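PDB 3N0U: probable N-glycosylase/DNA lyase from Thermotoga maritima, which belongs to a DNA glycosylase family of the helix-hairpin-helix clan and folds as a single chain built of helices and loops, with no beta strands. Local coordinates for residues Glu85-Ala88 with Glu89-Glu93; Lys136-Trp140 with Lys141-His145; Ala156-Asp159 with Lys160-Arg164; Phe198-Ser201 with Pro202-Asp206. All coordinates share one frame; numbering follows the deposited sequence.

Interaction 1 (Glu85-Ala88 with Glu89-Glu93); sequences EELA and EKLRE
Residues 85-88 and 89-93 meet as successive turns of one short helix, 84-93, well out from the middle of the chain. The contact is local. Each carbonyl from Glu85 to Ala88 takes the N-H of the residue four places on. The bonds from Leu91 N to Leu87 O (3.0 Å) and from Arg92 N to Ala88 O (2.9 Å) are typical of the run. The side chains of the second turn lie back over the carbonyls of the first. Leu91 places its CG beside its own backbone N (chi1 -67°), which brings CG to 3.4 Å from Leu87 O. The two leucines also graze each other, with Leu87 CG at 4.3 Å from Leu91 CD1. This is the pattern of an amphipathic helix. Leu87, Ala88 and Leu91 are buried. Leu87 and Leu91 pack on Ile75 of helix 65-75, and all three touch helix 99-109, Ala88 through Gln100 and Ala103. The glutamates and Arg92 lie on the more open side. There Arg92 forms a salt bridge with Glu89, but the hydrogen bond in it, from NH1 to OE1, is weak (3.1 Å, 133° at the hydrogen). Both chains fold to make it. Glu89 bends at chi2, and Arg92 leaves the backbone extended, then turns at chi3 (-65°). That turn also brings Arg92 NH1 to 3.6 Å from Ala88 O, which lies oblique to the guanidinium. Lys90 CG lies 3.5 Å from Glu86 O.

Interaction 2 (Lys136-Trp140 with Lys141-His145); sequences KGIGW and KEASH. With NA (sodium ion), chain D.
Gly139 and Glu142 hold the start of helix 140-148. Gly139 N donates to Glu142 OE1 at 2.9 Å, with a bent angle of 136° at the hydrogen, and meets the carboxylate from above its plane. Gly139 is the N-cap. This bond is therefore the half of a capping box in which a side chain in the first turn accepts from the N-cap N-H; glycine has no side chain to return the bond. The other oxygen, Glu142 OE2, receives Lys141 NZ at 2.7 Å in a salt bridge, so both carboxylate oxygens are gripped. Lys141 NZ also bonds Ala61 O. At the next residue after the cap, Trp140 O accepts twice from Ser144, one turn later, through N and OG (2.8 Å), and the donors come from opposite faces of the carbonyl plane. Ser144 turns OG beside its own N (chi1 -56°), which brings the hydroxyl back to the preceding turn. Ile138 O, just before the cap, binds the sodium ion at 2.4 Å. Two waters and the carbonyls of Val132 and Ala135 complete the site. The Ile138 side chain goes into apolar packing: CD1 lies 3.7 Å from Glu142 CB, and CG2 lies 3.7 Å from Ala143 CB. Gly137, with positive phi, lies in the same turn. The sequence and fold are those of a helix-hairpin-helix motif, with helices 124-134 and 140-148 joined by this glycine-rich hairpin. Trp140 and Ala143 pack on helix 124-134, while Ile138 packs on Leu54, Cys57 and Val58 of helix 47-59.

Interaction 3 (Ala156-Asp159 with Lys160-Arg164); sequences AILD and KHVLR
Asp159 turns its carboxylate back onto the first turn of helix 160-168, at Val162. Its CB lies 2.9 Å from Lys160 N, the next residue in the chain. Its CG sits between the backbone N and the carbonyl carbon (chi1 64°), a crowded position that swings the acid over the helix end. On the way Asp159 CG passes 3.5 Å from Lys160 N. At the tip, OD2 accepts from Val162 N at 3.0 Å, in a nearly straight bond (168°) that arrives close to the C-O axis. The same oxygen lies against the valine methyl CG2, at 3.3 Å. The other oxygen, OD1, has a weak hydrogen bond to Trp210 NE1. Asp159 is thus a classic N-cap: its side chain accepts from an N-H of the first turn, and its carbonyl opens the helix ladder by accepting from Leu163 N at 2.9 Å. A negative group here would probably be favoured by the helix dipole. Just before the cap, Leu158 is the centre of an inverse gamma turn. Its side chain crosses that of Val162 at about a right angle, with Leu158 CD2 at 4.1 Å from Val162 CG1. Its CB lies 4.1 Å from Leu163 CD2. These apolar groups face Val187 and Leu191 of helix 181-198. His161 instead turns to helix 202-214, where NE2 bonds Leu209 O.

Interaction 4 (Phe198-Ser201 with Pro202-Asp206); sequences FGES and PGKFD
Ser201 O accepts from Phe205 N at 2.8 Å, the first backbone bond of helix 202-214, which begins three residues after Gly199, with positive phi, has closed helix 181-198. The Ser201 side chain adds a second, weaker tie. Its OG stands between the backbone N and carbonyl carbon (chi1 68°) and faces Lys204 N at 3.3 Å in a weak but fairly straight bond. The same OG has a further hydrogen bond to Glu153 OE1. On the apolar side Phe205 meets Phe198, the last residue of the previous helix. Phe198 CD2 comes in at the edge of the Phe205 ring, 3.6 Å from CD1. The ring planes stand at 57° to each other, an oblique pair, with centroids 5.5 Å apart. Leu20 of helix 13-44 touches both rings, and Arg24 makes a cation-pi contact with Phe198. Glu200 and Lys204 cross at a slant, with Glu200 OE1 lying 3.8 Å from the lysine carbon CD of Lys204. Their charged ends pair elsewhere, in salt bridges from Glu200 to Arg24 and from Lys204 to Glu32, both on helix 13-44. Pro202 fills the first position of the new helix, where the lack of an N-H costs no helix bond. The whole is a tight helix-to-helix joint: a Schellman motif, with Gly199 as C-prime and Glu200 N bonded back to Ala195 O, runs almost directly into a Ser-Pro N-cap.

Interactions 2, 3 and 4 each start a helix, whereas interaction 1 lies within one. The caps differ in chemistry. In 198-206 a serine hydroxyl makes a weak capping bond, in 156-164 a carboxylate makes a stronger one, and in 136-145 a glycine leaves the side-chain bond to a glutamate. Interaction 3 is the most buried and lies between the other two caps. It touches interaction 2 where Lys141 CD lies 3.5 Å from Asp159 CB, and interaction 4 where Ile157 O lies 3.8 Å from Asp206 OD1. Interaction 1 is remote, about 36 Å centre to centre from interaction 4, and its charged side is exposed. Only interaction 2 binds the sodium ion.

Interaction 1 (Glu85-Ala88 with Glu89-Glu93)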
loop_
_atom_site.group_PDB
_atom_site.type_symbol
_atom_site.label_atom_id
_atom_site.label_comp_id
_atom_site.label_asym_id
_atom_site.label_seq_id
_atom_site.Cartn_x
_atom_site.Cartn_y
_atom_site.Cartn_z
ATOM N N GLU A 85 16.032 -19.276 4.957
ATOM C CA GLU A 85 15.303 -20.545 4.848
ATOM C C GLU A 85 14.157 -20.609 5.854
ATOM O O GLU A 85 13.051 -21.071 5.521
ATOM C CB GLU A 85 16.238 -21.747 5.035
ATOM C CG GLU A 85 15.520 -23.112 4.968
ATOM C CD GLU A 85 16.467 -24.315 5.096
ATOM O OE1 GLU A 85 17.336 -24.319 6.001
ATOM O OE2 GLU A 85 16.332 -25.268 4.291
ATOM N N GLU A 86 14.393 -20.121 7.070
ATOM C CA GLU A 86 13.353 -20.136 8.084
ATOM C C GLU A 86 12.242 -19.131 7.767
ATOM O O GLU A 86 11.069 -19.380 8.051
ATOM C CB GLU A 86 13.941 -19.847 9.471
ATOM C CG GLU A 86 14.557 -21.079 10.168
ATOM C CD GLU A 86 15.911 -21.489 9.607
ATOM O OE1 GLU A 86 16.537 -20.680 8.886
ATOM O OE2 GLU A 86 16.356 -22.624 9.901
ATOM N N LEU A 87 12.603 -17.981 7.228
ATOM C CA LEU A 87 11.596 -17.012 6.823
ATOM C C LEU A 87 10.743 -17.576 5.690
ATOM O O LEU A 87 9.524 -17.463 5.705
ATOM C CB LEU A 87 12.262 -15.707 6.396
ATOM C CG LEU A 87 11.308 -14.603 5.935
ATOM C CD1 LEU A 87 10.274 -14.331 7.023
ATOM C CD2 LEU A 87 12.089 -13.357 5.578
ATOM N N ALA A 88 11.375 -18.200 4.705
ATOM C CA ALA A 88 10.608 -18.796 3.609
ATOM C C ALA A 88 9.656 -19.858 4.147
ATOM O O ALA A 88 8.513 -19.984 3.680
ATOM C CB ALA A 88 11.532 -19.387 2.563
ATOM N N GLU A 89 10.113 -20.640 5.123
ATOM C CA GLU A 89 9.249 -21.681 5.667
ATOM C C GLU A 89 8.028 -21.067 6.361
ATOM O O GLU A 89 6.909 -21.562 6.216
ATOM C CB GLU A 89 10.016 -22.598 6.614
ATOM C CG GLU A 89 9.145 -23.659 7.272
ATOM C CD GLU A 89 8.415 -24.549 6.268
ATOM O OE1 GLU A 89 8.965 -24.822 5.181
ATOM O OE2 GLU A 89 7.283 -24.984 6.578
ATOM N N LYS A 90 8.222 -19.988 7.120
ATOM C CA LYS A 90 7.085 -19.357 7.784
ATOM C C LYS A 90 6.131 -18.722 6.766
ATOM O O LYS A 90 4.916 -18.752 6.953
ATOM C CB LYS A 90 7.537 -18.314 8.800
ATOM C CG LYS A 90 8.234 -18.907 10.030
ATOM C CD LYS A 90 8.204 -17.942 11.187
ATOM C CE LYS A 90 8.679 -18.597 12.497
ATOM N NZ LYS A 90 8.186 -17.798 13.646
ATOM N N LEU A 91 6.663 -18.192 5.675
ATOM C CA LEU A 91 5.791 -17.641 4.644
ATOM C C LEU A 91 5.012 -18.752 3.954
ATOM O O LEU A 91 3.859 -18.568 3.597
ATOM C CB LEU A 91 6.567 -16.821 3.625
ATOM C CG LEU A 91 7.170 -15.546 4.184
ATOM C CD1 LEU A 91 8.039 -14.925 3.115
ATOM C CD2 LEU A 91 6.080 -14.585 4.602
ATOM N N ARG A 92 5.634 -19.913 3.787
ATOM C CA ARG A 92 4.946 -21.053 3.183
ATOM C C ARG A 92 3.803 -21.492 4.104
ATOM O O ARG A 92 2.680 -21.744 3.640
ATOM C CB ARG A 92 5.941 -22.197 2.919
ATOM C CG ARG A 92 5.360 -23.388 2.219
ATOM C CD ARG A 92 6.470 -24.425 1.889
ATOM N NE ARG A 92 7.450 -23.919 0.914
ATOM C CZ ARG A 92 8.660 -23.428 1.209
ATOM N NH1 ARG A 92 9.093 -23.371 2.467
ATOM N NH2 ARG A 92 9.450 -22.990 0.231
ATOM N N GLU A 93 4.090 -21.547 5.410
ATOM C CA GLU A 93 3.111 -21.946 6.418
ATOM C C GLU A 93 1.867 -21.045 6.483
ATOM O O GLU A 93 0.769 -21.537 6.747
ATOM C CB GLU A 93 3.780 -22.003 7.808
ATOM C CG GLU A 93 4.803 -23.129 7.975
ATOM C CD GLU A 93 5.587 -23.061 9.291
ATOM O OE1 GLU A 93 5.383 -22.111 10.089
ATOM O OE2 GLU A 93 6.416 -23.971 9.526
#

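Interaction 2 (Lys136-Trp140 with Lys141-His145)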
loop_
_atom_site.group_PDB
_atom_site.type_symbol
_atom_site.label_atom_id
_atom_site.label_comp_id
_atom_site.label_asym_id
_atom_site.label_seq_id
_atom_site.Cartn_x
_atom_site.Cartn_y
_atom_site.Cartn_z
ATOM N N LYS A 136 13.812 -4.290 -2.786
ATOM C CA LYS A 136 13.402 -5.467 -3.552
ATOM C C LYS A 136 11.948 -5.812 -3.295
ATOM O O LYS A 136 11.473 -5.711 -2.171
ATOM C CB LYS A 136 14.287 -6.652 -3.148
ATOM C CG LYS A 136 15.775 -6.380 -3.351
ATOM C CD LYS A 136 16.058 -6.091 -4.809
ATOM C CE LYS A 136 17.547 -6.031 -5.089
ATOM N NZ LYS A 136 17.807 -5.688 -6.513
ATOM N N GLY A 137 11.253 -6.217 -4.352
ATOM C CA GLY A 137 9.854 -6.561 -4.265
ATOM C C GLY A 137 8.937 -5.368 -4.079
ATOM O O GLY A 137 7.756 -5.536 -3.764
ATOM N N ILE A 138 9.477 -4.170 -4.275
ATOM C CA ILE A 138 8.722 -2.948 -4.105
ATOM C C ILE A 138 8.787 -2.092 -5.373
ATOM O O ILE A 138 9.825 -1.504 -5.680
ATOM C CB ILE A 138 9.294 -2.106 -2.948
ATOM C CG1 ILE A 138 9.175 -2.858 -1.622
ATOM C CG2 ILE A 138 8.622 -0.719 -2.883
ATOM C CD1 ILE A 138 7.758 -3.035 -1.105
ATOM N N GLY A 139 7.693 -2.038 -6.116
ATOM C CA GLY A 139 7.573 -1.144 -7.256
ATOM C C GLY A 139 6.782 0.112 -6.921
ATOM O O GLY A 139 6.610 0.466 -5.753
ATOM N N TRP A 140 6.269 0.784 -7.947
ATOM C CA TRP A 140 5.580 2.051 -7.733
ATOM C C TRP A 140 4.369 1.899 -6.809
ATOM O O TRP A 140 4.177 2.694 -5.894
ATOM C CB TRP A 140 5.176 2.661 -9.075
ATOM C CG TRP A 140 6.383 3.122 -9.792
ATOM C CD1 TRP A 140 7.100 2.437 -10.724
ATOM C CD2 TRP A 140 7.065 4.354 -9.578
ATOM N NE1 TRP A 140 8.184 3.183 -11.123
ATOM C CE2 TRP A 140 8.186 4.363 -10.430
ATOM C CE3 TRP A 140 6.835 5.459 -8.753
ATOM C CZ2 TRP A 140 9.074 5.426 -10.478
ATOM C CZ3 TRP A 140 7.714 6.521 -8.815
ATOM C CH2 TRP A 140 8.825 6.491 -9.660
ATOM N N LYS A 141 3.591 0.846 -7.020
ATOM C CA LYS A 141 2.380 0.624 -6.246
ATOM C C LYS A 141 2.719 0.298 -4.802
ATOM O O LYS A 141 2.121 0.842 -3.873
ATOM C CB LYS A 141 1.594 -0.539 -6.860
ATOM C CG LYS A 141 0.342 -0.927 -6.127
ATOM C CD LYS A 141 -0.153 -2.278 -6.658
ATOM C CE LYS A 141 0.547 -3.437 -5.968
ATOM N NZ LYS A 141 0.780 -4.571 -6.888
ATOM N N GLU A 142 3.670 -0.607 -4.608
ATOM C CA GLU A 142 3.997 -1.061 -3.268
ATOM C C GLU A 142 4.719 0.009 -2.455
ATOM O O GLU A 142 4.566 0.069 -1.242
ATOM C CB GLU A 142 4.830 -2.346 -3.337
ATOM C CG GLU A 142 4.149 -3.523 -4.054
ATOM C CD GLU A 142 4.155 -3.487 -5.639
ATOM O OE1 GLU A 142 4.868 -2.688 -6.316
ATOM O OE2 GLU A 142 3.423 -4.327 -6.213
ATOM N N ALA A 143 5.517 0.844 -3.117
ATOM C CA ALA A 143 6.175 1.953 -2.431
ATOM C C ALA A 143 5.135 2.970 -1.974
ATOM O O ALA A 143 5.214 3.503 -0.854
ATOM C CB ALA A 143 7.169 2.627 -3.346
ATOM N N SER A 144 4.158 3.256 -2.828
ATOM C CA SER A 144 3.053 4.126 -2.439
ATOM C C SER A 144 2.296 3.572 -1.251
ATOM O O SER A 144 1.936 4.300 -0.338
ATOM C CB SER A 144 2.091 4.299 -3.603
ATOM O OG SER A 144 2.785 4.786 -4.744
ATOM N N HIS A 145 2.065 2.272 -1.288
ATOM C CA HIS A 145 1.362 1.555 -0.242
ATOM C C HIS A 145 2.081 1.659 1.100
ATOM O O HIS A 145 1.460 1.990 2.118
ATOM C CB HIS A 145 1.253 0.098 -0.677
ATOM C CG HIS A 145 0.340 -0.732 0.157
ATOM N ND1 HIS A 145 0.196 -2.085 -0.052
ATOM C CD2 HIS A 145 -0.496 -0.413 1.174
ATOM C CE1 HIS A 145 -0.678 -2.573 0.811
ATOM N NE2 HIS A 145 -1.114 -1.579 1.567
HETATM NA NA NA D . 12.204 -1.766 -5.953
HETATM O O HOH W 1 11.217 -3.693 -7.243
HETATM O O HOH W 2 14.630 -2.528 -6.702
#

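Interaction 3 (Ala156-Asp159 with Lys160-Arg164)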
loop_
_atom_site.group_PDB
_atom_site.type_symbol
_atom_site.label_atom_id
_atom_site.label_comp_id
_atom_site.label_asym_id
_atom_site.label_seq_id
_atom_site.Cartn_x
_atom_site.Cartn_y
_atom_site.Cartn_z
ATOM N N ALA A 156 -1.355 7.914 -4.363
ATOM C CA ALA A 156 -2.300 6.858 -4.705
ATOM C C ALA A 156 -1.636 5.503 -4.765
ATOM O O ALA A 156 -0.451 5.384 -5.119
ATOM C CB ALA A 156 -2.933 7.141 -6.048
ATOM N N ILE A 157 -2.419 4.475 -4.452
ATOM C CA ILE A 157 -1.983 3.090 -4.565
ATOM C C ILE A 157 -2.745 2.468 -5.730
ATOM O O ILE A 157 -3.891 2.034 -5.592
ATOM C CB ILE A 157 -2.254 2.305 -3.266
ATOM C CG1 ILE A 157 -1.624 3.028 -2.071
ATOM C CG2 ILE A 157 -1.707 0.909 -3.379
ATOM C CD1 ILE A 157 -2.189 2.546 -0.718
ATOM N N LEU A 158 -2.089 2.408 -6.880
ATOM C CA LEU A 158 -2.744 1.984 -8.106
ATOM C C LEU A 158 -2.636 0.480 -8.296
ATOM O O LEU A 158 -1.869 -0.008 -9.127
ATOM C CB LEU A 158 -2.161 2.749 -9.302
ATOM C CG LEU A 158 -2.298 4.271 -9.196
ATOM C CD1 LEU A 158 -1.600 4.990 -10.367
ATOM C CD2 LEU A 158 -3.786 4.694 -9.115
ATOM N N ASP A 159 -3.432 -0.250 -7.524
ATOM C CA ASP A 159 -3.465 -1.687 -7.653
ATOM C C ASP A 159 -4.552 -2.096 -8.626
ATOM O O ASP A 159 -5.217 -1.252 -9.210
ATOM C CB ASP A 159 -3.630 -2.365 -6.298
ATOM C CG ASP A 159 -4.935 -2.044 -5.629
ATOM O OD1 ASP A 159 -5.056 -2.346 -4.423
ATOM O OD2 ASP A 159 -5.837 -1.501 -6.287
ATOM N N LYS A 160 -4.710 -3.393 -8.833
ATOM C CA LYS A 160 -5.596 -3.849 -9.879
ATOM C C LYS A 160 -7.039 -3.422 -9.619
ATOM O O LYS A 160 -7.741 -3.067 -10.552
ATOM C CB LYS A 160 -5.480 -5.361 -10.082
ATOM C CG LYS A 160 -4.255 -5.739 -10.900
ATOM C CD LYS A 160 -4.377 -7.129 -11.507
ATOM C CE LYS A 160 -3.158 -7.467 -12.359
ATOM N NZ LYS A 160 -3.329 -8.735 -13.119
ATOM N N HIS A 161 -7.463 -3.419 -8.357
ATOM C CA HIS A 161 -8.844 -3.059 -8.019
ATOM C C HIS A 161 -9.101 -1.603 -8.358
ATOM O O HIS A 161 -10.124 -1.259 -8.938
ATOM C CB HIS A 161 -9.134 -3.273 -6.529
ATOM C CG HIS A 161 -10.304 -2.474 -6.023
ATOM N ND1 HIS A 161 -11.585 -2.636 -6.507
ATOM C CD2 HIS A 161 -10.380 -1.502 -5.082
ATOM C CE1 HIS A 161 -12.400 -1.802 -5.886
ATOM N NE2 HIS A 161 -11.695 -1.102 -5.016
ATOM N N VAL A 162 -8.165 -0.741 -7.983
ATOM C CA VAL A 162 -8.332 0.680 -8.238
ATOM C C VAL A 162 -8.275 0.942 -9.747
ATOM O O VAL A 162 -9.061 1.725 -10.265
ATOM C CB VAL A 162 -7.283 1.488 -7.484
ATOM C CG1 VAL A 162 -7.302 2.943 -7.906
ATOM C CG2 VAL A 162 -7.541 1.366 -5.987
ATOM N N LEU A 163 -7.356 0.290 -10.456
ATOM C CA LEU A 163 -7.236 0.518 -11.899
ATOM C C LEU A 163 -8.488 0.056 -12.636
ATOM O O LEU A 163 -8.934 0.702 -13.579
ATOM C CB LEU A 163 -6.008 -0.179 -12.465
ATOM C CG LEU A 163 -4.687 0.423 -11.988
ATOM C CD1 LEU A 163 -3.526 -0.476 -12.357
ATOM C CD2 LEU A 163 -4.475 1.831 -12.550
ATOM N N ARG A 164 -9.080 -1.049 -12.196
ATOM C CA ARG A 164 -10.295 -1.521 -12.836
ATOM C C ARG A 164 -11.454 -0.571 -12.581
ATOM O O ARG A 164 -12.290 -0.389 -13.460
ATOM C CB ARG A 164 -10.629 -2.953 -12.419
ATOM C CG ARG A 164 -9.722 -4.000 -13.103
ATOM C CD ARG A 164 -10.182 -5.429 -12.836
ATOM N NE ARG A 164 -10.516 -5.609 -11.426
ATOM C CZ ARG A 164 -9.743 -6.226 -10.536
ATOM N NH1 ARG A 164 -8.583 -6.764 -10.906
ATOM N NH2 ARG A 164 -10.143 -6.316 -9.272
#

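Interaction 4 (Phe198-Ser201 with Pro202-Asp206)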
loop_
_atom_site.group_PDB
_atom_site.type_symbol
_atom_site.label_atom_id
_atom_site.label_comp_id
_atom_site.label_asym_id
_atom_site.label_seq_id
_atom_site.Cartn_x
_atom_site.Cartn_y
_atom_site.Cartn_z
ATOM N N PHE A 198 -14.085 14.605 -4.285
ATOM C CA PHE A 198 -14.769 13.963 -3.173
ATOM C C PHE A 198 -14.458 14.681 -1.851
ATOM O O PHE A 198 -15.195 14.556 -0.888
ATOM C CB PHE A 198 -14.295 12.503 -3.138
ATOM C CG PHE A 198 -15.028 11.609 -2.177
ATOM C CD1 PHE A 198 -16.332 11.245 -2.415
ATOM C CD2 PHE A 198 -14.379 11.074 -1.088
ATOM C CE1 PHE A 198 -17.008 10.385 -1.538
ATOM C CE2 PHE A 198 -15.031 10.220 -0.212
ATOM C CZ PHE A 198 -16.343 9.858 -0.448
ATOM N N GLY A 199 -13.354 15.417 -1.798
ATOM C CA GLY A 199 -12.943 16.064 -0.562
ATOM C C GLY A 199 -12.090 15.207 0.368
ATOM O O GLY A 199 -12.144 15.380 1.582
ATOM N N GLU A 200 -11.308 14.281 -0.183
ATOM C CA GLU A 200 -10.360 13.494 0.621
ATOM C C GLU A 200 -8.981 13.473 -0.008
ATOM O O GLU A 200 -8.831 13.600 -1.221
ATOM C CB GLU A 200 -10.822 12.035 0.784
ATOM C CG GLU A 200 -12.128 11.840 1.532
ATOM C CD GLU A 200 -12.044 12.176 3.019
ATOM O OE1 GLU A 200 -10.971 11.988 3.623
ATOM O OE2 GLU A 200 -13.076 12.624 3.588
ATOM N N SER A 201 -7.968 13.305 0.830
ATOM C CA SER A 201 -6.617 13.075 0.354
ATOM C C SER A 201 -6.541 11.740 -0.382
ATOM O O SER A 201 -7.305 10.829 -0.097
ATOM C CB SER A 201 -5.656 13.030 1.537
ATOM O OG SER A 201 -5.916 11.870 2.323
ATOM N N PRO A 202 -5.605 11.608 -1.330
ATOM C CA PRO A 202 -5.422 10.322 -2.012
ATOM C C PRO A 202 -5.272 9.133 -1.050
ATOM O O PRO A 202 -5.825 8.062 -1.300
ATOM C CB PRO A 202 -4.125 10.541 -2.812
ATOM C CG PRO A 202 -4.154 12.019 -3.124
ATOM C CD PRO A 202 -4.722 12.654 -1.870
ATOM N N GLY A 203 -4.553 9.315 0.051
ATOM C CA GLY A 203 -4.269 8.205 0.941
ATOM C C GLY A 203 -5.520 7.682 1.632
ATOM O O GLY A 203 -5.693 6.461 1.809
ATOM N N LYS A 204 -6.403 8.591 2.043
ATOM C CA LYS A 204 -7.680 8.183 2.644
ATOM C C LYS A 204 -8.691 7.759 1.584
ATOM O O LYS A 204 -9.485 6.839 1.799
ATOM C CB LYS A 204 -8.264 9.327 3.480
ATOM C CG LYS A 204 -7.552 9.509 4.784
ATOM C CD LYS A 204 -8.174 10.547 5.670
ATOM C CE LYS A 204 -7.348 10.701 6.934
ATOM N NZ LYS A 204 -7.893 11.774 7.819
ATOM N N PHE A 205 -8.678 8.445 0.454
ATOM C CA PHE A 205 -9.598 8.134 -0.637
ATOM C C PHE A 205 -9.454 6.670 -1.020
ATOM O O PHE A 205 -10.444 5.993 -1.273
ATOM C CB PHE A 205 -9.313 9.033 -1.846
ATOM C CG PHE A 205 -10.336 8.937 -2.927
ATOM C CD1 PHE A 205 -11.652 9.272 -2.679
ATOM C CD2 PHE A 205 -9.988 8.516 -4.196
ATOM C CE1 PHE A 205 -12.606 9.186 -3.675
ATOM C CE2 PHE A 205 -10.948 8.441 -5.206
ATOM C CZ PHE A 205 -12.252 8.783 -4.933
ATOM N N ASP A 206 -8.221 6.183 -1.053
ATOM C CA ASP A 206 -7.971 4.767 -1.360
ATOM C C ASP A 206 -8.800 3.839 -0.474
ATOM O O ASP A 206 -9.314 2.813 -0.937
ATOM C CB ASP A 206 -6.493 4.432 -1.156
ATOM C CG ASP A 206 -6.193 2.976 -1.384
ATOM O OD1 ASP A 206 -6.066 2.567 -2.564
ATOM O OD2 ASP A 206 -6.065 2.248 -0.385
#